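Local coordinates for cobalamin biosynthesis protein CobN (Mycobacterium tuberculosis, PDB 7C6O), which is the large catalytic subunit of cobaltochelatase, which probably inserts cobalt into the corrin ring during cobalamin biosynthesis with ATP hydrolysed by partner subunits, at residues A849-L854 / V907-D912; K258-S263 / A914-I919; V951-D956 / Y1034-D1039. One frame throughout, in Å; residues are numbered along the deposited sequence.

Interaction 1 (A849-L854 / V907-D912)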
loop_
_atom_site.group_PDB
_atom_site.type_symbol
_atom_site.label_atom_id
_atom_site.label_comp_id
_atom_site.label_asym_id
_atom_site.label_seq_id
_atom_site.Cartn_x
_atom_site.Cartn_y
_atom_site.Cartn_z
ATOM N N ALA A 849 -6.073 4.138 -12.670
ATOM C CA ALA A 849 -7.472 3.781 -12.877
ATOM C C ALA A 849 -8.308 4.014 -11.624
ATOM O O ALA A 849 -9.315 3.333 -11.407
ATOM C CB ALA A 849 -7.593 2.329 -13.336
ATOM N N VAL A 850 -7.905 4.970 -10.790
ATOM C CA VAL A 850 -8.663 5.308 -9.589
ATOM C C VAL A 850 -9.007 6.795 -9.631
ATOM O O VAL A 850 -8.151 7.622 -9.981
ATOM C CB VAL A 850 -7.897 4.929 -8.307
ATOM C CG1 VAL A 850 -7.731 3.419 -8.215
ATOM C CG2 VAL A 850 -6.542 5.610 -8.250
ATOM N N PRO A 851 -10.248 7.185 -9.304
ATOM C CA PRO A 851 -11.329 6.287 -8.884
ATOM C C PRO A 851 -11.955 5.498 -10.030
ATOM O O PRO A 851 -12.059 6.000 -11.152
ATOM C CB PRO A 851 -12.357 7.246 -8.280
ATOM C CG PRO A 851 -12.150 8.516 -9.033
ATOM C CD PRO A 851 -10.669 8.599 -9.288
ATOM N N SER A 852 -12.354 4.262 -9.741
ATOM C CA SER A 852 -13.169 3.508 -10.676
ATOM C C SER A 852 -14.572 4.107 -10.736
ATOM O O SER A 852 -14.939 4.986 -9.950
ATOM C CB SER A 852 -13.243 2.037 -10.265
ATOM O OG SER A 852 -14.018 1.872 -9.088
ATOM N N ARG A 853 -15.367 3.617 -11.687
ATOM C CA ARG A 853 -16.748 4.077 -11.785
ATOM C C ARG A 853 -17.546 3.689 -10.545
ATOM O O ARG A 853 -18.396 4.458 -10.080
ATOM C CB ARG A 853 -17.399 3.522 -13.051
ATOM C CG ARG A 853 -16.804 4.078 -14.338
ATOM C CD ARG A 853 -17.533 3.553 -15.566
ATOM N NE ARG A 853 -17.014 4.145 -16.796
ATOM C CZ ARG A 853 -17.459 5.281 -17.324
ATOM N NH1 ARG A 853 -18.435 5.954 -16.729
ATOM N NH2 ARG A 853 -16.929 5.746 -18.448
ATOM N N LEU A 854 -17.285 2.501 -9.989
ATOM C CA LEU A 854 -17.956 2.114 -8.752
ATOM C C LEU A 854 -17.527 3.005 -7.595
ATOM O O LEU A 854 -18.353 3.378 -6.753
ATOM C CB LEU A 854 -17.676 0.647 -8.426
ATOM C CG LEU A 854 -18.386 -0.403 -9.279
ATOM C CD1 LEU A 854 -18.050 -1.802 -8.779
ATOM C CD2 LEU A 854 -19.889 -0.166 -9.268
ATOM N N VAL A 907 -16.648 18.138 -9.666
ATOM C CA VAL A 907 -15.853 17.725 -10.816
ATOM C C VAL A 907 -16.043 16.229 -11.016
ATOM O O VAL A 907 -15.934 15.450 -10.062
ATOM C CB VAL A 907 -14.363 18.063 -10.627
ATOM C CG1 VAL A 907 -13.543 17.553 -11.803
ATOM C CG2 VAL A 907 -14.185 19.552 -10.460
ATOM N N ARG A 908 -16.319 15.835 -12.251
ATOM C CA ARG A 908 -16.515 14.446 -12.628
ATOM C C ARG A 908 -15.254 13.887 -13.274
ATOM O O ARG A 908 -14.585 14.592 -14.040
ATOM C CB ARG A 908 -17.684 14.320 -13.607
ATOM C CG ARG A 908 -18.247 12.918 -13.746
ATOM C CD ARG A 908 -19.252 12.844 -14.883
ATOM N NE ARG A 908 -20.143 13.999 -14.894
ATOM C CZ ARG A 908 -21.285 14.072 -14.220
ATOM N NH1 ARG A 908 -21.684 13.052 -13.473
ATOM N NH2 ARG A 908 -22.030 15.167 -14.292
ATOM N N PRO A 909 -14.891 12.642 -12.977
ATOM C CA PRO A 909 -13.786 12.007 -13.699
ATOM C C PRO A 909 -14.201 11.650 -15.118
ATOM O O PRO A 909 -15.383 11.506 -15.435
ATOM C CB PRO A 909 -13.491 10.743 -12.879
ATOM C CG PRO A 909 -14.264 10.896 -11.598
ATOM C CD PRO A 909 -15.429 11.770 -11.920
ATOM N N VAL A 910 -13.194 11.512 -15.978
ATOM C CA VAL A 910 -13.374 11.089 -17.363
ATOM C C VAL A 910 -12.530 9.842 -17.575
ATOM O O VAL A 910 -11.306 9.878 -17.395
ATOM C CB VAL A 910 -12.985 12.196 -18.358
ATOM C CG1 VAL A 910 -13.131 11.699 -19.789
ATOM C CG2 VAL A 910 -13.841 13.432 -18.134
ATOM N N TRP A 911 -13.180 8.744 -17.947
ATOM C CA TRP A 911 -12.518 7.457 -18.099
ATOM C C TRP A 911 -12.291 7.124 -19.567
ATOM O O TRP A 911 -13.090 7.479 -20.438
ATOM C CB TRP A 911 -13.341 6.333 -17.463
ATOM C CG TRP A 911 -13.446 6.393 -15.970
ATOM C CD1 TRP A 911 -12.602 5.818 -15.065
ATOM C CD2 TRP A 911 -14.467 7.046 -15.207
ATOM N NE1 TRP A 911 -13.029 6.080 -13.784
ATOM C CE2 TRP A 911 -14.173 6.832 -13.844
ATOM C CE3 TRP A 911 -15.600 7.796 -15.544
ATOM C CZ2 TRP A 911 -14.970 7.341 -12.820
ATOM C CZ3 TRP A 911 -16.389 8.300 -14.526
ATOM C CH2 TRP A 911 -16.070 8.071 -13.179
ATOM N N ASP A 912 -11.187 6.430 -19.829
ATOM C CA ASP A 912 -10.986 5.715 -21.083
ATOM C C ASP A 912 -11.597 4.330 -20.912
ATOM O O ASP A 912 -11.094 3.518 -20.132
ATOM C CB ASP A 912 -9.503 5.625 -21.427
ATOM C CG ASP A 912 -9.241 4.776 -22.654
ATOM O OD1 ASP A 912 -9.353 5.304 -23.781
ATOM O OD2 ASP A 912 -8.929 3.578 -22.494
#

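Interaction 2 (K258-S263 / A914-I919)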
loop_
_atom_site.group_PDB
_atom_site.type_symbol
_atom_site.label_atom_id
_atom_site.label_comp_id
_atom_site.label_asym_id
_atom_site.label_seq_id
_atom_site.Cartn_x
_atom_site.Cartn_y
_atom_site.Cartn_z
ATOM N N LYS A 258 -4.528 -5.101 -19.371
ATOM C CA LYS A 258 -5.560 -4.285 -18.728
ATOM C C LYS A 258 -5.582 -4.585 -17.233
ATOM O O LYS A 258 -6.503 -5.240 -16.729
ATOM C CB LYS A 258 -6.931 -4.535 -19.360
ATOM C CG LYS A 258 -7.979 -3.500 -18.988
ATOM C CD LYS A 258 -9.329 -3.828 -19.607
ATOM C CE LYS A 258 -9.227 -3.950 -21.119
ATOM N NZ LYS A 258 -10.575 -3.927 -21.752
ATOM N N PRO A 259 -4.578 -4.108 -16.490
ATOM C CA PRO A 259 -4.520 -4.429 -15.054
ATOM C C PRO A 259 -5.717 -3.924 -14.268
ATOM O O PRO A 259 -6.079 -4.535 -13.253
ATOM C CB PRO A 259 -3.216 -3.758 -14.597
ATOM C CG PRO A 259 -2.949 -2.697 -15.616
ATOM C CD PRO A 259 -3.456 -3.256 -16.914
ATOM N N ALA A 260 -6.353 -2.835 -14.711
ATOM C CA ALA A 260 -7.526 -2.319 -14.014
ATOM C C ALA A 260 -8.657 -3.337 -13.938
ATOM O O ALA A 260 -9.515 -3.227 -13.058
ATOM C CB ALA A 260 -8.027 -1.043 -14.693
ATOM N N ALA A 261 -8.686 -4.320 -14.833
ATOM C CA ALA A 261 -9.743 -5.320 -14.827
ATOM C C ALA A 261 -9.367 -6.575 -14.050
ATOM O O ALA A 261 -10.143 -7.536 -14.040
ATOM C CB ALA A 261 -10.123 -5.691 -16.264
ATOM N N ALA A 262 -8.206 -6.587 -13.393
ATOM C CA ALA A 262 -7.695 -7.788 -12.742
ATOM C C ALA A 262 -7.473 -7.619 -11.243
ATOM O O ALA A 262 -6.895 -8.512 -10.613
ATOM C CB ALA A 262 -6.387 -8.230 -13.407
ATOM N N SER A 263 -7.907 -6.510 -10.654
ATOM C CA SER A 263 -7.685 -6.282 -9.234
ATOM C C SER A 263 -8.862 -6.849 -8.441
ATOM O O SER A 263 -9.685 -7.602 -8.970
ATOM C CB SER A 263 -7.443 -4.796 -8.968
ATOM O OG SER A 263 -8.461 -3.995 -9.533
ATOM N N ALA A 914 -11.645 1.668 -22.604
ATOM C CA ALA A 914 -10.811 0.509 -22.905
ATOM C C ALA A 914 -9.960 0.117 -21.700
ATOM O O ALA A 914 -10.123 -0.969 -21.134
ATOM C CB ALA A 914 -9.927 0.799 -24.120
ATOM N N SER A 915 -9.050 1.000 -21.286
ATOM C CA SER A 915 -8.133 0.709 -20.190
ATOM C C SER A 915 -8.748 0.923 -18.812
ATOM O O SER A 915 -8.152 0.492 -17.817
ATOM C CB SER A 915 -6.881 1.579 -20.314
ATOM O OG SER A 915 -7.210 2.947 -20.125
ATOM N N ARG A 916 -9.910 1.575 -18.733
ATOM C CA ARG A 916 -10.587 1.969 -17.499
ATOM C C ARG A 916 -9.799 3.001 -16.705
ATOM O O ARG A 916 -10.126 3.261 -15.541
ATOM C CB ARG A 916 -10.909 0.764 -16.607
ATOM C CG ARG A 916 -11.679 -0.323 -17.336
ATOM C CD ARG A 916 -12.073 -1.454 -16.413
ATOM N NE ARG A 916 -12.636 -2.572 -17.160
ATOM C CZ ARG A 916 -13.097 -3.688 -16.606
ATOM N NH1 ARG A 916 -13.065 -3.837 -15.287
ATOM N NH2 ARG A 916 -13.589 -4.654 -17.369
ATOM N N ARG A 917 -8.785 3.614 -17.307
ATOM C CA ARG A 917 -7.976 4.600 -16.613
ATOM C C ARG A 917 -8.632 5.976 -16.673
ATOM O O ARG A 917 -9.363 6.303 -17.614
ATOM C CB ARG A 917 -6.567 4.642 -17.212
ATOM C CG ARG A 917 -5.797 3.336 -16.998
ATOM C CD ARG A 917 -4.368 3.388 -17.521
ATOM N NE ARG A 917 -3.504 2.484 -16.763
ATOM C CZ ARG A 917 -2.213 2.284 -17.010
ATOM N NH1 ARG A 917 -1.618 2.915 -18.015
ATOM N NH2 ARG A 917 -1.516 1.446 -16.252
ATOM N N VAL A 918 -8.386 6.776 -15.638
ATOM C CA VAL A 918 -8.873 8.150 -15.596
ATOM C C VAL A 918 -7.941 9.007 -16.441
ATOM O O VAL A 918 -6.728 9.036 -16.211
ATOM C CB VAL A 918 -8.953 8.675 -14.156
ATOM C CG1 VAL A 918 -9.436 10.120 -14.148
ATOM C CG2 VAL A 918 -9.872 7.794 -13.320
ATOM N N ILE A 919 -8.504 9.699 -17.429
ATOM C CA ILE A 919 -7.709 10.441 -18.401
ATOM C C ILE A 919 -7.977 11.937 -18.379
ATOM O O ILE A 919 -7.179 12.695 -18.950
ATOM C CB ILE A 919 -7.916 9.892 -19.828
ATOM C CG1 ILE A 919 -9.381 10.035 -20.246
ATOM C CG2 ILE A 919 -7.479 8.436 -19.909
ATOM C CD1 ILE A 919 -9.662 9.563 -21.655
HETATM O O HOH W 1 -5.714 -0.842 -16.969
HETATM O O HOH W 2 -13.130 -6.433 -13.862
#

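Interaction 3 (V951-D956 / Y1034-D1039)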
loop_
_atom_site.group_PDB
_atom_site.type_symbol
_atom_site.label_atom_id
_atom_site.label_comp_id
_atom_site.label_asym_id
_atom_site.label_seq_id
_atom_site.Cartn_x
_atom_site.Cartn_y
_atom_site.Cartn_z
ATOM N N VAL A 951 -2.897 10.742 -8.799
ATOM C CA VAL A 951 -4.091 11.227 -8.113
ATOM C C VAL A 951 -3.818 12.551 -7.411
ATOM O O VAL A 951 -4.670 13.446 -7.405
ATOM C CB VAL A 951 -4.603 10.165 -7.126
ATOM C CG1 VAL A 951 -5.805 10.694 -6.373
ATOM C CG2 VAL A 951 -4.952 8.878 -7.858
ATOM N N VAL A 952 -2.639 12.692 -6.797
ATOM C CA VAL A 952 -2.253 13.968 -6.195
ATOM C C VAL A 952 -2.353 15.082 -7.227
ATOM O O VAL A 952 -2.917 16.153 -6.967
ATOM C CB VAL A 952 -0.833 13.874 -5.606
ATOM C CG1 VAL A 952 -0.346 15.248 -5.164
ATOM C CG2 VAL A 952 -0.801 12.889 -4.443
ATOM N N THR A 953 -1.806 14.841 -8.418
ATOM C CA THR A 953 -1.923 15.815 -9.496
ATOM C C THR A 953 -3.374 15.984 -9.928
ATOM O O THR A 953 -3.820 17.102 -10.207
ATOM C CB THR A 953 -1.056 15.386 -10.678
ATOM O OG1 THR A 953 0.289 15.172 -10.232
ATOM C CG2 THR A 953 -1.056 16.456 -11.748
ATOM N N MET A 954 -4.128 14.883 -9.976
ATOM C CA MET A 954 -5.530 14.948 -10.380
ATOM C C MET A 954 -6.341 15.827 -9.434
ATOM O O MET A 954 -7.132 16.669 -9.876
ATOM C CB MET A 954 -6.119 13.538 -10.438
ATOM C CG MET A 954 -7.606 13.500 -10.768
ATOM S SD MET A 954 -8.375 11.925 -10.342
ATOM C CE MET A 954 -7.359 10.770 -11.255
ATOM N N LEU A 955 -6.166 15.640 -8.124
ATOM C CA LEU A 955 -6.923 16.443 -7.169
ATOM C C LEU A 955 -6.489 17.903 -7.211
ATOM O O LEU A 955 -7.324 18.809 -7.100
ATOM C CB LEU A 955 -6.770 15.874 -5.758
ATOM C CG LEU A 955 -7.390 14.495 -5.522
ATOM C CD1 LEU A 955 -7.168 14.054 -4.086
ATOM C CD2 LEU A 955 -8.876 14.500 -5.857
ATOM N N ASP A 956 -5.189 18.153 -7.373
ATOM C CA ASP A 956 -4.722 19.528 -7.503
ATOM C C ASP A 956 -5.283 20.181 -8.761
ATOM O O ASP A 956 -5.692 21.348 -8.733
ATOM C CB ASP A 956 -3.193 19.565 -7.509
ATOM C CG ASP A 956 -2.646 20.981 -7.506
ATOM O OD1 ASP A 956 -3.093 21.791 -6.668
ATOM O OD2 ASP A 956 -1.758 21.280 -8.332
ATOM N N TYR A 1034 1.443 19.598 -1.533
ATOM C CA TYR A 1034 1.666 18.736 -2.683
ATOM C C TYR A 1034 0.776 19.166 -3.840
ATOM O O TYR A 1034 -0.312 19.715 -3.641
ATOM C CB TYR A 1034 1.421 17.264 -2.329
ATOM C CG TYR A 1034 2.532 16.705 -1.473
ATOM C CD1 TYR A 1034 3.652 16.125 -2.053
ATOM C CD2 TYR A 1034 2.483 16.795 -0.086
ATOM C CE1 TYR A 1034 4.683 15.631 -1.278
ATOM C CE2 TYR A 1034 3.511 16.301 0.701
ATOM C CZ TYR A 1034 4.608 15.719 0.098
ATOM O OH TYR A 1034 5.636 15.228 0.870
ATOM N N GLY A 1035 1.256 18.911 -5.050
ATOM C CA GLY A 1035 0.629 19.371 -6.269
ATOM C C GLY A 1035 1.651 19.955 -7.217
ATOM O O GLY A 1035 2.854 19.948 -6.964
ATOM N N ARG A 1036 1.148 20.473 -8.336
ATOM C CA ARG A 1036 2.024 21.027 -9.363
ATOM C C ARG A 1036 2.802 22.221 -8.822
ATOM O O ARG A 1036 2.219 23.162 -8.273
ATOM C CB ARG A 1036 1.213 21.438 -10.591
ATOM C CG ARG A 1036 0.543 20.284 -11.328
ATOM C CD ARG A 1036 0.030 20.740 -12.692
ATOM N NE ARG A 1036 -0.923 19.801 -13.280
ATOM C CZ ARG A 1036 -0.594 18.821 -14.114
ATOM N NH1 ARG A 1036 0.674 18.639 -14.459
ATOM N NH2 ARG A 1036 -1.532 18.018 -14.602
ATOM N N ASP A 1037 4.126 22.177 -8.984
ATOM C CA ASP A 1037 5.051 23.200 -8.495
ATOM C C ASP A 1037 5.026 23.332 -6.974
ATOM O O ASP A 1037 5.487 24.339 -6.429
ATOM C CB ASP A 1037 4.782 24.562 -9.145
ATOM C CG ASP A 1037 4.923 24.523 -10.652
ATOM O OD1 ASP A 1037 5.827 23.817 -11.147
ATOM O OD2 ASP A 1037 4.124 25.192 -11.340
ATOM N N LEU A 1038 4.494 22.332 -6.274
ATOM C CA LEU A 1038 4.539 22.283 -4.818
ATOM C C LEU A 1038 5.506 21.212 -4.332
ATOM O O LEU A 1038 6.514 21.533 -3.694
ATOM C CB LEU A 1038 3.129 22.047 -4.257
ATOM C CG LEU A 1038 2.123 23.155 -4.576
ATOM C CD1 LEU A 1038 0.734 22.797 -4.073
ATOM C CD2 LEU A 1038 2.585 24.480 -3.982
ATOM N N ASP A 1039 5.211 19.940 -4.608
ATOM C CA ASP A 1039 6.159 18.834 -4.449
ATOM C C ASP A 1039 6.682 18.702 -3.020
ATOM O O ASP A 1039 7.834 18.315 -2.802
ATOM C CB ASP A 1039 7.325 18.973 -5.430
ATOM C CG ASP A 1039 6.865 19.002 -6.873
ATOM O OD1 ASP A 1039 5.987 18.192 -7.236
ATOM O OD2 ASP A 1039 7.374 19.842 -7.642
#

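Interaction 1 (A849-L854 / V907-D912)
Trp911 lies between Arg853 on one face of its indole and Pro909 on the other, while its N-H reaches the backbone of Pro851. The tryptophan sits on strand 907-911, the first arm of a two-stranded antiparallel beta-hairpin with 918-923, and the facing segment, 849-854, is the loop that runs into the N-terminus of helix 853-874. Trp911 CG lies beside the backbone N and anti to the carbonyl carbon (chi1 -67°), which swings the indole toward this loop. Arg853 passes over the ring in an extended chain: its CG makes a CH-pi contact, 3.8 Å from the centroid of the Trp911 six-membered ring and nearly on the ring normal. Further out, Trp911 CE3 sits under the centre of the guanidinium, 3.6 Å from Arg853 NH1, but the two planes are tilted by 36°, so this is not a parallel stack. The salt bridge from Arg853 NH2 to Asp913 holds the far end of the arginine across the indole. On the other face, Pro909 CB packs toward the rim, and Pro909 CG meets Pro851 CG at 4.1 Å. Pro851 follows a cis peptide bond and also touches Ile898 and Ala899 of helix 896-905. Next to it, Ser852 is the N-cap of helix 853-874, its OG accepting from Ala855 N. At the indole edge, Trp911 NE1 donates to Pro851 O at 2.8 Å; the acceptor lies close to the ring plane, and the N-H approaches in the carbonyl plane at a C=O...N angle of 153°.

Interaction 2 (K258-S263 / A914-I919)
Arg916 reaches across to Ala261 with its guanidinium, and Lys258 reaches the other way to the carbonyl of Ala914; the two long side chains carry this surface contact. Residues 914-917 belong to the turn that joins strands 907-911 and 918-923 of a beta-hairpin; the facing residues, 259-261, form a short 3-10 turn after strand 246-249. Arg916 takes a left-handed backbone conformation (phi 65°) as the chain reverses between the two strands. Its side chain is stretched from CG to NE, and this carries the guanidinium out until Ala261 CB lies over the centre of one face, 3.6 Å from Arg916 CZ. Nearer the backbone, Ala260 CB is wedged into the turn, 3.9 Å from Arg916 CB and 3.5 Å from Ser915 O. Lys258 starts with CG anti to the backbone N, runs straight, then kinks at chi3 (-57°); CD already lies beside Ala914 O, and the kink swings CE and NZ over to it, NZ making a weak hydrogen bond of 3.1 Å to Ala914 O. Within the turn, Ser915 OG accepts from Arg917 N, an ST turn, and Asp912 OD2 takes Ser915 N. Arg917 goes another way: its NE pairs with Asp846, and the guanidinium has just a loose contact with Pro259 CG. Two waters complete the interface. One accepts from Ala260 N and donates to Ser915 O at 2.9 Å; the other accepts from Arg916 NH1 at 3.0 Å and donates to Ala261 O. With Lys258 NZ and Arg916 NE 5.2 Å apart, the like charges probably oppose each other mildly, and the direct polar link is weak. Cohesion here therefore rests on methyl packing and bridging water, not on ion pairing across the two segments.

Interaction 3 (V951-D956 / Y1034-D1039)
Asp956 OD2 accepts the backbone N-H of Arg1036 at 3.0 Å, with an N-H...O angle of 155°. The donor stands well above the carboxylate plane, 49° out of it. Asp956 extends with CG anti to the backbone N (chi1 -174°), carrying the carboxylate off the helix and up against Gly1035, whose CA is 3.7 Å from OD2. Gly1035 brings its CA directly against the carboxylate, with a backbone conformation that glycine alone takes up easily. Three residues earlier, about one helical turn, Thr953 presents its methyl to the arginine: CG2 lies over one face of the Arg1036 guanidinium, offset toward the rim and 3.3 Å from NH2, the two side chains crossing at about a right angle. Val952 closes the other end of the contact, with CG1 3.9 Å from Tyr1034 CB. This places helix 949-963 against the loop between strands 1032-1034 and 1041-1042, an antiparallel pair at one end of a mixed sheet of eight strands, with the loop's turn tied by Leu1038 N to Gly1035 O. The second shell fixes the charged groups. Arg989 pairs with Asp956 OD1 and also donates to Arg1036 O, while Arg960 NE pairs with OD2; two arginines round the buried carboxylate would probably stabilise its negative charge. Arg1036 NE in turn is bridged to Asp957, next along the helix. Thr953 OG1 is hydrogen-bonded to Pro949 O, four residues back, which turns its CG2 methyl out toward the guanidinium, and Tyr1034 OH meets Ser998 O and Arg945.

Overall arrangement
Interactions 1 and 2 use the same beta-hairpin, strand 907-911 and strand 918-923 with the turn between, and lie about 10 Å apart between centres. Along the chain, interaction 1 is nested within the long loop that interaction 2 closes by bringing 258-263 to a turn some 650 residues later; interaction 3 follows both. Its centre is about 17 Å from interaction 1 and 22 Å from interaction 2, yet Met954 of helix 949-963 bridges the gap, its CE touching Val850 O and Val918 CG1. The hairpin thus lies between a loop from the N-terminal half and helix 949-963, which in turn packs on the loop at the edge of the eight-stranded sheet.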